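Local coordinates for MHC class I antigen (Ctenopharyngodon idella, PDB 5H5Z), which probably presents short peptides at the cell surface for recognition by T cells, in complex with beta-2-microglobulin, as other MHC class I molecules do, at residues Ala55-Trp58 with Asp59-Gln63; Asp74-Gln77 with Ile78-Arg82; Glu157-Cys160 with Ile161-Lys165. All blocks are in the same frame, centred on the assembly; numbering follows the deposited sequence.

Contact 1 (Ala55-Trp58 with Asp59-Gln63); sequences ADYW and DRQTQ
Side chains and backbone of Ala55-Trp58 meet those of Asp59-Gln63 one turn on, a local contact in the opening turns of helix 55-82. Thr62 N donates to Trp58 O at 2.8 Å, and Thr62 OG1 donates to the same oxygen at 2.9 Å. The two donors arrive from opposite faces of the carbonyl plane, OG1 standing 38° out of it. With OG1 beside its own backbone N (chi1 -66°), the hydroxyl can turn back to the preceding turn; it also bonds Ala42 N. The Trp58 indole drops toward strand 30-36, where it packs on Met33, and Gln61 CB approaches it obliquely, 4.1 Å from Trp58 CE3. This helix is the alpha 1 wall of the MHC class I peptide groove; Gln61 lines it and Tyr57 probably helps to close its end. Gln61 CG lies anti to the backbone N (chi1 -168°) and the chain then bends at chi2, bringing OE1 to a water that donates to it at 2.8 Å. The same water lies 2.9 Å from Tyr57 OH and so bridges the two groups. Gln61 OE1 is also bonded to the backbone of the bound peptide, and Tyr57 OH to Tyr167. On the exposed side, Arg60 folds back so that NH1 makes a weak bond to Asp56 O, which meets the guanidinium at its edge.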
ATOM      1  N   ALA A  55      17.555  -4.798 -20.987  1.00 31.32           N
ATOM      2  CA  ALA A  55      16.735  -4.424 -22.137  1.00 32.23           C
ATOM      3  C   ALA A  55      15.804  -5.529 -22.639  1.00 35.01           C
ATOM      4  O   ALA A  55      14.620  -5.277 -22.842  1.00 33.80           O
ATOM      5  CB  ALA A  55      17.611  -3.905 -23.267  1.00 34.25           C
ATOM      6  N   ASP A  56      16.334  -6.741 -22.825  1.00 35.89           N
ATOM      7  CA  ASP A  56      15.535  -7.878 -23.310  1.00 33.60           C
ATOM      8  C   ASP A  56      14.324  -8.173 -22.424  1.00 31.19           C
ATOM      9  O   ASP A  56      13.208  -8.353 -22.924  1.00 30.41           O
ATOM     10  CB  ASP A  56      16.397  -9.141 -23.451  1.00 42.02           C
ATOM     11  CG  ASP A  56      17.050  -9.263 -24.824  1.00 53.96           C
ATOM     12  OD1 ASP A  56      17.126  -8.258 -25.567  1.00 56.01           O
ATOM     13  OD2 ASP A  56      17.494 -10.381 -25.163  1.00 54.51           O
ATOM     14  N   TYR A  57      14.556  -8.217 -21.115  1.00 30.67           N
ATOM     15  CA  TYR A  57      13.497  -8.437 -20.131  1.00 29.88           C
ATOM     16  C   TYR A  57      12.416  -7.357 -20.211  1.00 26.89           C
ATOM     17  O   TYR A  57      11.221  -7.661 -20.279  1.00 25.65           O
ATOM     18  CB  TYR A  57      14.097  -8.498 -18.721  1.00 28.55           C
ATOM     19  CG  TYR A  57      13.074  -8.562 -17.603  1.00 26.19           C
ATOM     20  CD1 TYR A  57      12.594  -9.788 -17.136  1.00 24.49           C
ATOM     21  CD2 TYR A  57      12.597  -7.394 -16.997  1.00 25.42           C
ATOM     22  CE1 TYR A  57      11.658  -9.849 -16.108  1.00 23.93           C
ATOM     23  CE2 TYR A  57      11.659  -7.441 -15.975  1.00 21.75           C
ATOM     24  CZ  TYR A  57      11.196  -8.675 -15.531  1.00 23.38           C
ATOM     25  OH  TYR A  57      10.267  -8.734 -14.511  1.00 23.86           O
ATOM     26  N   TRP A  58      12.845  -6.099 -20.219  1.00 27.13           N
ATOM     27  CA  TRP A  58      11.911  -4.975 -20.215  1.00 25.93           C
ATOM     28  C   TRP A  58      11.170  -4.812 -21.541  1.00 28.09           C
ATOM     29  O   TRP A  58       9.993  -4.460 -21.543  1.00 29.19           O
ATOM     30  CB  TRP A  58      12.603  -3.689 -19.752  1.00 26.19           C
ATOM     31  CG  TRP A  58      12.946  -3.759 -18.289  1.00 27.23           C
ATOM     32  CD1 TRP A  58      14.196  -3.807 -17.732  1.00 28.52           C
ATOM     33  CD2 TRP A  58      12.020  -3.834 -17.199  1.00 25.73           C
ATOM     34  NE1 TRP A  58      14.101  -3.889 -16.362  1.00 27.44           N
ATOM     35  CE2 TRP A  58      12.778  -3.905 -16.008  1.00 25.58           C
ATOM     36  CE3 TRP A  58      10.621  -3.834 -17.111  1.00 26.98           C
ATOM     37  CZ2 TRP A  58      12.182  -3.988 -14.744  1.00 24.51           C
ATOM     38  CZ3 TRP A  58      10.031  -3.904 -15.852  1.00 23.84           C
ATOM     39  CH2 TRP A  58      10.812  -3.983 -14.686  1.00 23.96           C
ATOM     40  N   ASP A  59      11.830  -5.119 -22.658  1.00 27.21           N
ATOM     41  CA  ASP A  59      11.148  -5.109 -23.954  1.00 31.20           C
ATOM     42  C   ASP A  59      10.005  -6.124 -23.977  1.00 26.48           C
ATOM     43  O   ASP A  59       8.925  -5.840 -24.505  1.00 28.91           O
ATOM     44  CB  ASP A  59      12.128  -5.368 -25.108  1.00 36.41           C
ATOM     45  CG  ASP A  59      13.133  -4.237 -25.291  1.00 40.61           C
ATOM     46  OD1 ASP A  59      12.905  -3.127 -24.762  1.00 42.37           O
ATOM     47  OD2 ASP A  59      14.159  -4.458 -25.965  1.00 42.07           O
ATOM     48  N   ARG A  60      10.254  -7.298 -23.399  1.00 28.28           N
ATOM     49  CA  ARG A  60       9.246  -8.353 -23.305  1.00 28.63           C
ATOM     50  C   ARG A  60       8.100  -7.958 -22.379  1.00 24.41           C
ATOM     51  O   ARG A  60       6.931  -8.182 -22.706  1.00 25.83           O
ATOM     52  CB  ARG A  60       9.879  -9.679 -22.866  1.00 32.58           C
ATOM     53  CG  ARG A  60      10.185 -10.595 -24.041  1.00 42.43           C
ATOM     54  CD  ARG A  60      11.395 -11.491 -23.818  1.00 42.27           C
ATOM     55  NE  ARG A  60      11.792 -12.120 -25.078  1.00 51.26           N
ATOM     56  CZ  ARG A  60      12.563 -11.538 -25.998  1.00 57.71           C
ATOM     57  NH1 ARG A  60      13.040 -10.311 -25.793  1.00 55.10           N
ATOM     58  NH2 ARG A  60      12.856 -12.177 -27.125  1.00 51.38           N
ATOM     59  N   GLN A  61       8.437  -7.350 -21.244  1.00 23.87           N
ATOM     60  CA  GLN A  61       7.422  -6.891 -20.296  1.00 24.06           C
ATOM     61  C   GLN A  61       6.563  -5.770 -20.889  1.00 20.89           C
ATOM     62  O   GLN A  61       5.342  -5.758 -20.717  1.00 22.00           O
ATOM     63  CB  GLN A  61       8.059  -6.454 -18.971  1.00 26.25           C
ATOM     64  CG  GLN A  61       7.051  -6.237 -17.855  1.00 30.98           C
ATOM     65  CD  GLN A  61       6.194  -7.463 -17.605  1.00 30.74           C
ATOM     66  OE1 GLN A  61       6.599  -8.391 -16.898  1.00 29.03           O
ATOM     67  NE2 GLN A  61       5.001  -7.476 -18.195  1.00 33.29           N
ATOM     68  N   THR A  62       7.216  -4.844 -21.588  1.00 21.35           N
ATOM     69  CA  THR A  62       6.542  -3.769 -22.308  1.00 23.14           C
ATOM     70  C   THR A  62       5.539  -4.343 -23.316  1.00 25.90           C
ATOM     71  O   THR A  62       4.393  -3.891 -23.385  1.00 25.10           O
ATOM     72  CB  THR A  62       7.562  -2.853 -23.023  1.00 25.40           C
ATOM     73  OG1 THR A  62       8.352  -2.162 -22.046  1.00 25.71           O
ATOM     74  CG2 THR A  62       6.864  -1.830 -23.916  1.00 24.66           C
ATOM     75  N   GLN A  63       5.968  -5.350 -24.075  1.00 25.41           N
ATOM     76  CA  GLN A  63       5.106  -5.969 -25.078  1.00 28.07           C
ATOM     77  C   GLN A  63       3.873  -6.640 -24.467  1.00 25.72           C
ATOM     78  O   GLN A  63       2.773  -6.503 -24.995  1.00 26.84           O
ATOM     79  CB  GLN A  63       5.897  -6.951 -25.955  1.00 31.13           C
ATOM     80  CG  GLN A  63       5.337  -7.097 -27.359  1.00 37.38           C
ATOM     81  CD  GLN A  63       5.230  -5.770 -28.106  1.00 38.08           C
ATOM     82  OE1 GLN A  63       4.353  -5.601 -28.950  1.00 63.95           O
ATOM     83  NE2 GLN A  63       6.119  -4.822 -27.798  1.00 41.90           N
TER
HETATM   84  O   HOH W   1       7.661  -7.545 -14.401  1.00 29.82           O

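Contact 2 (Asp74-Gln77 with Ile78-Arg82)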
ATOM      1  N   ASP A  74     -10.824  -3.000 -24.454  1.00 34.20           N
ATOM      2  CA  ASP A  74     -11.910  -3.779 -25.049  1.00 36.37           C
ATOM      3  C   ASP A  74     -12.855  -4.299 -23.969  1.00 39.46           C
ATOM      4  O   ASP A  74     -14.081  -4.273 -24.131  1.00 40.39           O
ATOM      5  CB  ASP A  74     -11.339  -4.958 -25.844  1.00 35.90           C
ATOM      6  CG  ASP A  74     -10.512  -4.520 -27.052  1.00 42.01           C
ATOM      7  OD1 ASP A  74     -10.499  -3.316 -27.392  1.00 40.77           O
ATOM      8  OD2 ASP A  74      -9.871  -5.395 -27.670  1.00 47.84           O
ATOM      9  N   SER A  75     -12.264  -4.760 -22.867  1.00 34.12           N
ATOM     10  CA  SER A  75     -13.002  -5.346 -21.754  1.00 33.18           C
ATOM     11  C   SER A  75     -13.917  -4.340 -21.060  1.00 30.29           C
ATOM     12  O   SER A  75     -15.099  -4.617 -20.865  1.00 33.30           O
ATOM     13  CB  SER A  75     -12.045  -5.976 -20.739  1.00 29.87           C
ATOM     14  OG  SER A  75     -11.433  -7.137 -21.278  1.00 29.03           O
ATOM     15  N   ILE A  76     -13.377  -3.174 -20.704  1.00 30.65           N
ATOM     16  CA  ILE A  76     -14.164  -2.152 -20.004  1.00 32.41           C
ATOM     17  C   ILE A  76     -15.338  -1.657 -20.861  1.00 35.28           C
ATOM     18  O   ILE A  76     -16.412  -1.369 -20.337  1.00 37.74           O
ATOM     19  CB  ILE A  76     -13.296  -0.987 -19.457  1.00 33.64           C
ATOM     20  CG1 ILE A  76     -14.064  -0.189 -18.392  1.00 33.57           C
ATOM     21  CG2 ILE A  76     -12.781  -0.091 -20.581  1.00 34.26           C
ATOM     22  CD1 ILE A  76     -13.194   0.705 -17.533  1.00 33.20           C
ATOM     23  N   GLN A  77     -15.137  -1.592 -22.177  1.00 34.91           N
ATOM     24  CA  GLN A  77     -16.208  -1.216 -23.103  1.00 37.92           C
ATOM     25  C   GLN A  77     -17.388  -2.180 -22.991  1.00 37.37           C
ATOM     26  O   GLN A  77     -18.539  -1.758 -22.930  1.00 39.88           O
ATOM     27  CB  GLN A  77     -15.687  -1.172 -24.543  1.00 46.94           C
ATOM     28  CG  GLN A  77     -16.471  -0.244 -25.461  1.00 59.60           C
ATOM     29  CD  GLN A  77     -16.301   1.225 -25.107  1.00 73.71           C
ATOM     30  OE1 GLN A  77     -15.385   1.601 -24.364  1.00 77.65           O
ATOM     31  NE2 GLN A  77     -17.184   2.065 -25.643  1.00 94.09           N
ATOM     32  N   ILE A  78     -17.072  -3.472 -22.938  1.00 38.68           N
ATOM     33  CA  ILE A  78     -18.061  -4.547 -22.851  1.00 42.42           C
ATOM     34  C   ILE A  78     -18.874  -4.509 -21.546  1.00 42.84           C
ATOM     35  O   ILE A  78     -20.106  -4.550 -21.579  1.00 40.93           O
ATOM     36  CB  ILE A  78     -17.384  -5.928 -23.066  1.00 46.38           C
ATOM     37  CG1 ILE A  78     -17.003  -6.101 -24.541  1.00 45.95           C
ATOM     38  CG2 ILE A  78     -18.277  -7.075 -22.602  1.00 43.35           C
ATOM     39  CD1 ILE A  78     -16.076  -7.265 -24.822  1.00 44.86           C
ATOM     40  N   VAL A  79     -18.188  -4.418 -20.409  1.00 34.94           N
ATOM     41  CA  VAL A  79     -18.853  -4.445 -19.101  1.00 33.59           C
ATOM     42  C   VAL A  79     -19.746  -3.213 -18.860  1.00 33.85           C
ATOM     43  O   VAL A  79     -20.856  -3.350 -18.337  1.00 37.52           O
ATOM     44  CB  VAL A  79     -17.850  -4.722 -17.941  1.00 35.15           C
ATOM     45  CG1 VAL A  79     -16.716  -3.711 -17.923  1.00 39.09           C
ATOM     46  CG2 VAL A  79     -18.548  -4.801 -16.589  1.00 31.41           C
ATOM     47  N   MET A  80     -19.279  -2.031 -19.274  1.00 36.06           N
ATOM     48  CA  MET A  80     -20.062  -0.783 -19.151  1.00 35.84           C
ATOM     49  C   MET A  80     -21.416  -0.900 -19.843  1.00 43.02           C
ATOM     50  O   MET A  80     -22.452  -0.493 -19.293  1.00 44.08           O
ATOM     51  CB  MET A  80     -19.296   0.424 -19.725  1.00 38.75           C
ATOM     52  CG  MET A  80     -18.003   0.784 -19.002  1.00 39.79           C
ATOM     53  SD  MET A  80     -17.255   2.342 -19.539  1.00 45.23           S
ATOM     54  CE  MET A  80     -16.747   1.959 -21.215  1.00 54.79           C
ATOM     55  N   GLU A  81     -21.398  -1.464 -21.049  1.00 40.74           N
ATOM     56  CA  GLU A  81     -22.604  -1.684 -21.839  1.00 47.64           C
ATOM     57  C   GLU A  81     -23.569  -2.635 -21.133  1.00 43.95           C
ATOM     58  O   GLU A  81     -24.783  -2.451 -21.196  1.00 44.75           O
ATOM     59  CB  GLU A  81     -22.242  -2.215 -23.229  1.00 51.15           C
ATOM     60  CG  GLU A  81     -21.631  -1.164 -24.148  1.00 61.96           C
ATOM     61  CD  GLU A  81     -20.828  -1.759 -25.296  1.00 72.87           C
ATOM     62  OE1 GLU A  81     -20.592  -2.988 -25.311  1.00 78.18           O
ATOM     63  OE2 GLU A  81     -20.420  -0.986 -26.189  1.00 76.98           O
ATOM     64  N   ARG A  82     -23.020  -3.635 -20.448  1.00 41.69           N
ATOM     65  CA  ARG A  82     -23.831  -4.622 -19.737  1.00 38.62           C
ATOM     66  C   ARG A  82     -24.519  -4.055 -18.493  1.00 39.35           C
ATOM     67  O   ARG A  82     -25.604  -4.511 -18.117  1.00 45.50           O
ATOM     68  CB  ARG A  82     -23.008  -5.881 -19.433  1.00 40.44           C
ATOM     69  CG  ARG A  82     -23.118  -6.901 -20.556  1.00 42.63           C
ATOM     70  CD  ARG A  82     -21.794  -7.549 -20.933  1.00 41.50           C
ATOM     71  NE  ARG A  82     -21.366  -8.558 -19.973  1.00 47.00           N
ATOM     72  CZ  ARG A  82     -20.479  -9.522 -20.231  1.00 45.37           C
ATOM     73  NH1 ARG A  82     -20.140 -10.380 -19.280  1.00 45.46           N
ATOM     74  NH2 ARG A  82     -19.935  -9.646 -21.434  1.00 44.35           N
TER
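Ile76 O accepts the backbone N of Met80 at 3.1 Å, and the Met80 side chain passes close by the same oxygen. Met80 CG comes within 3.0 Å of Ile76 O, while the bend at chi3 (-67°) turns the methyl CE back to 3.5 Å from that oxygen. CE also meets the amide end of Gln77, 3.4 Å from Gln77 OE1. Ile76 CG1 packs against Met80 CG at 4.1 Å and, more loosely, against Val79 CG1. The Val79 branch CG1 sits between the backbone N and the carbonyl carbon (chi1 56°), which directs it back over the carbonyls of Ser75 and Ile76. Glu81 lays its extended chain along Gln77 O, with CD 3.3 Å from that oxygen; the backbone bond from Glu81 N to Gln77 O is weak. This is the last part of helix 55-82, the alpha 1 wall of the groove. Ser75 OG bonds both Val71 O and the peptide backbone, and Ile78 and Val79 each touch an apolar side chain of the peptide. Beneath, Ile76 and Met80 rest on Ser13 of strand 3-13, Val79 on Tyr114 of strand 106-114, and Arg82 NH1 bonds Gln135 O and Thr139 OG1 of helix 134-145.

Contact 3 (Glu157-Cys160 with Ile161-Lys165); sequences ENTC and IEWLK
Asn158 O accepts the backbone N of Glu162 at 2.8 Å. The next two turn-to-turn bonds follow in order: Trp163 N reaches Thr159 O at 3.1 Å and Leu164 N reaches Cys160 O at 2.8 Å, so three successive carbonyls each have a backbone donor. The helix is wider, a pi-type turn, at 157-159, where this run of bonds begins. Glu162 CG stays beside its own backbone N (chi1 -69°), which carries the chain back along Asn158; CG lies 3.1 Å from Asn158 O and OE2 3.7 Å from Asn158 CB. Thr159 O, already bonded to Trp163 N, also has the indole edge beside it, with Trp163 CD1 at 3.2 Å, near the ring plane. The Thr159 and Trp163 side chains run side by side in the same direction, CG2 meeting CD1 at 3.9 Å. All this lies on helix 148-170, the alpha 2 wall of the MHC class I groove. With SG anti to the backbone N (chi1 -171°), Cys160 reaches Cys98 of strand 90-100 and ties the wall to the sheet floor by a disulfide. Ile161 and Leu164 add apolar packing on Leu100 of the same strand, and Leu164 also touches Leu5 of strand 3-13. At the start of 157-160, Glu157 OE2 is held by salt bridges to Lys153 NZ and Lys124 NZ.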
ATOM      1  N   GLU A 157       0.969 -21.400 -11.003  1.00 20.56           N
ATOM      2  CA  GLU A 157       1.665 -22.505 -10.349  1.00 23.50           C
ATOM      3  C   GLU A 157       3.061 -22.755 -10.912  1.00 24.63           C
ATOM      4  O   GLU A 157       3.885 -23.394 -10.261  1.00 26.59           O
ATOM      5  CB  GLU A 157       0.821 -23.780 -10.414  1.00 23.81           C
ATOM      6  CG  GLU A 157      -0.501 -23.650  -9.670  1.00 25.15           C
ATOM      7  CD  GLU A 157      -1.351 -24.903  -9.713  1.00 30.05           C
ATOM      8  OE1 GLU A 157      -0.979 -25.871 -10.402  1.00 32.39           O
ATOM      9  OE2 GLU A 157      -2.405 -24.917  -9.046  1.00 33.67           O
ATOM     10  N   ASN A 158       3.327 -22.253 -12.112  1.00 22.32           N
ATOM     11  CA  ASN A 158       4.610 -22.515 -12.759  1.00 22.88           C
ATOM     12  C   ASN A 158       5.380 -21.233 -13.041  1.00 21.17           C
ATOM     13  O   ASN A 158       6.280 -20.875 -12.287  1.00 22.06           O
ATOM     14  CB  ASN A 158       4.406 -23.352 -14.022  1.00 24.18           C
ATOM     15  CG  ASN A 158       3.692 -24.663 -13.743  1.00 25.99           C
ATOM     16  OD1 ASN A 158       2.483 -24.786 -13.967  1.00 28.69           O
ATOM     17  ND2 ASN A 158       4.430 -25.646 -13.241  1.00 22.72           N
ATOM     18  N   THR A 159       4.994 -20.529 -14.102  1.00 21.69           N
ATOM     19  CA  THR A 159       5.668 -19.302 -14.535  1.00 22.13           C
ATOM     20  C   THR A 159       5.865 -18.276 -13.405  1.00 20.08           C
ATOM     21  O   THR A 159       6.973 -17.757 -13.204  1.00 18.97           O
ATOM     22  CB  THR A 159       4.886 -18.654 -15.692  1.00 24.28           C
ATOM     23  OG1 THR A 159       4.605 -19.647 -16.691  1.00 25.35           O
ATOM     24  CG2 THR A 159       5.666 -17.497 -16.308  1.00 25.28           C
ATOM     25  N   CYS A 160       4.785 -17.988 -12.683  1.00 19.52           N
ATOM     26  CA  CYS A 160       4.804 -17.020 -11.578  1.00 17.85           C
ATOM     27  C   CYS A 160       5.822 -17.405 -10.493  1.00 18.19           C
ATOM     28  O   CYS A 160       6.630 -16.572 -10.057  1.00 18.36           O
ATOM     29  CB  CYS A 160       3.396 -16.879 -10.980  1.00 18.67           C
ATOM     30  SG  CYS A 160       3.194 -15.536  -9.785  1.00 22.49           S
ATOM     31  N   ILE A 161       5.774 -18.664 -10.063  1.00 18.27           N
ATOM     32  CA  ILE A 161       6.671 -19.183  -9.018  1.00 19.97           C
ATOM     33  C   ILE A 161       8.124 -19.231  -9.501  1.00 19.36           C
ATOM     34  O   ILE A 161       9.051 -18.892  -8.757  1.00 20.93           O
ATOM     35  CB  ILE A 161       6.181 -20.566  -8.508  1.00 20.46           C
ATOM     36  CG1 ILE A 161       4.869 -20.424  -7.713  1.00 19.50           C
ATOM     37  CG2 ILE A 161       7.250 -21.291  -7.697  1.00 21.92           C
ATOM     38  CD1 ILE A 161       4.980 -19.632  -6.411  1.00 21.77           C
ATOM     39  N   GLU A 162       8.325 -19.623 -10.754  1.00 19.96           N
ATOM     40  CA  GLU A 162       9.678 -19.671 -11.322  1.00 19.63           C
ATOM     41  C   GLU A 162      10.345 -18.293 -11.270  1.00 19.82           C
ATOM     42  O   GLU A 162      11.515 -18.158 -10.864  1.00 21.84           O
ATOM     43  CB  GLU A 162       9.633 -20.215 -12.754  1.00 24.50           C
ATOM     44  CG  GLU A 162       9.264 -21.691 -12.834  1.00 25.03           C
ATOM     45  CD  GLU A 162       8.787 -22.113 -14.212  1.00 37.38           C
ATOM     46  OE1 GLU A 162       9.124 -21.436 -15.209  1.00 46.43           O
ATOM     47  OE2 GLU A 162       8.070 -23.134 -14.299  1.00 47.11           O
ATOM     48  N   TRP A 163       9.583 -17.269 -11.649  1.00 19.82           N
ATOM     49  CA  TRP A 163      10.074 -15.896 -11.633  1.00 19.29           C
ATOM     50  C   TRP A 163      10.198 -15.340 -10.219  1.00 18.41           C
ATOM     51  O   TRP A 163      11.165 -14.641  -9.916  1.00 18.31           O
ATOM     52  CB  TRP A 163       9.214 -14.995 -12.524  1.00 17.70           C
ATOM     53  CG  TRP A 163       9.595 -15.123 -13.967  1.00 22.38           C
ATOM     54  CD1 TRP A 163       8.964 -15.863 -14.919  1.00 26.81           C
ATOM     55  CD2 TRP A 163      10.715 -14.508 -14.607  1.00 22.49           C
ATOM     56  NE1 TRP A 163       9.623 -15.750 -16.125  1.00 31.43           N
ATOM     57  CE2 TRP A 163      10.702 -14.920 -15.960  1.00 29.15           C
ATOM     58  CE3 TRP A 163      11.728 -13.642 -14.170  1.00 22.73           C
ATOM     59  CZ2 TRP A 163      11.663 -14.493 -16.883  1.00 28.18           C
ATOM     60  CZ3 TRP A 163      12.688 -13.221 -15.091  1.00 27.24           C
ATOM     61  CH2 TRP A 163      12.644 -13.647 -16.431  1.00 27.88           C
ATOM     62  N   LEU A 164       9.230 -15.648  -9.356  1.00 17.91           N
ATOM     63  CA  LEU A 164       9.333 -15.250  -7.956  1.00 16.82           C
ATOM     64  C   LEU A 164      10.653 -15.745  -7.355  1.00 16.69           C
ATOM     65  O   LEU A 164      11.386 -14.977  -6.731  1.00 18.59           O
ATOM     66  CB  LEU A 164       8.135 -15.757  -7.146  1.00 16.16           C
ATOM     67  CG  LEU A 164       8.197 -15.531  -5.630  1.00 16.73           C
ATOM     68  CD1 LEU A 164       8.386 -14.060  -5.264  1.00 16.37           C
ATOM     69  CD2 LEU A 164       6.955 -16.093  -4.965  1.00 18.90           C
ATOM     70  N   LYS A 165      10.967 -17.019  -7.572  1.00 18.76           N
ATOM     71  CA  LYS A 165      12.239 -17.579  -7.094  1.00 20.06           C
ATOM     72  C   LYS A 165      13.464 -16.787  -7.588  1.00 21.45           C
ATOM     73  O   LYS A 165      14.403 -16.532  -6.815  1.00 22.53           O
ATOM     74  CB  LYS A 165      12.349 -19.068  -7.446  1.00 23.07           C
ATOM     75  CG  LYS A 165      11.405 -19.952  -6.639  1.00 23.98           C
ATOM     76  CD  LYS A 165      11.439 -21.402  -7.097  1.00 30.54           C
ATOM     77  CE  LYS A 165      10.518 -22.252  -6.233  1.00 33.49           C
ATOM     78  NZ  LYS A 165      10.200 -23.558  -6.869  1.00 38.33           N
TER

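Overall arrangement
Contacts 1 and 2 lie on one helix, 55-82, at its start and at its end, with centres about 29 Å apart and nearest atoms about 13 Å apart. Each reaches the bound peptide from this one wall, near the two ends of the helix. Contact 3 belongs to helix 148-170 on the other wall of the groove and faces contact 1. Its centre is about 17 Å from that of contact 1, and the two touch directly: Tyr57 CE1 packs on Trp163 CZ3 at 3.7 Å, joining the walls at this end of the groove. Contact 2 is remote from contact 3, about 31 Å between centres and about 20 Å between nearest atoms.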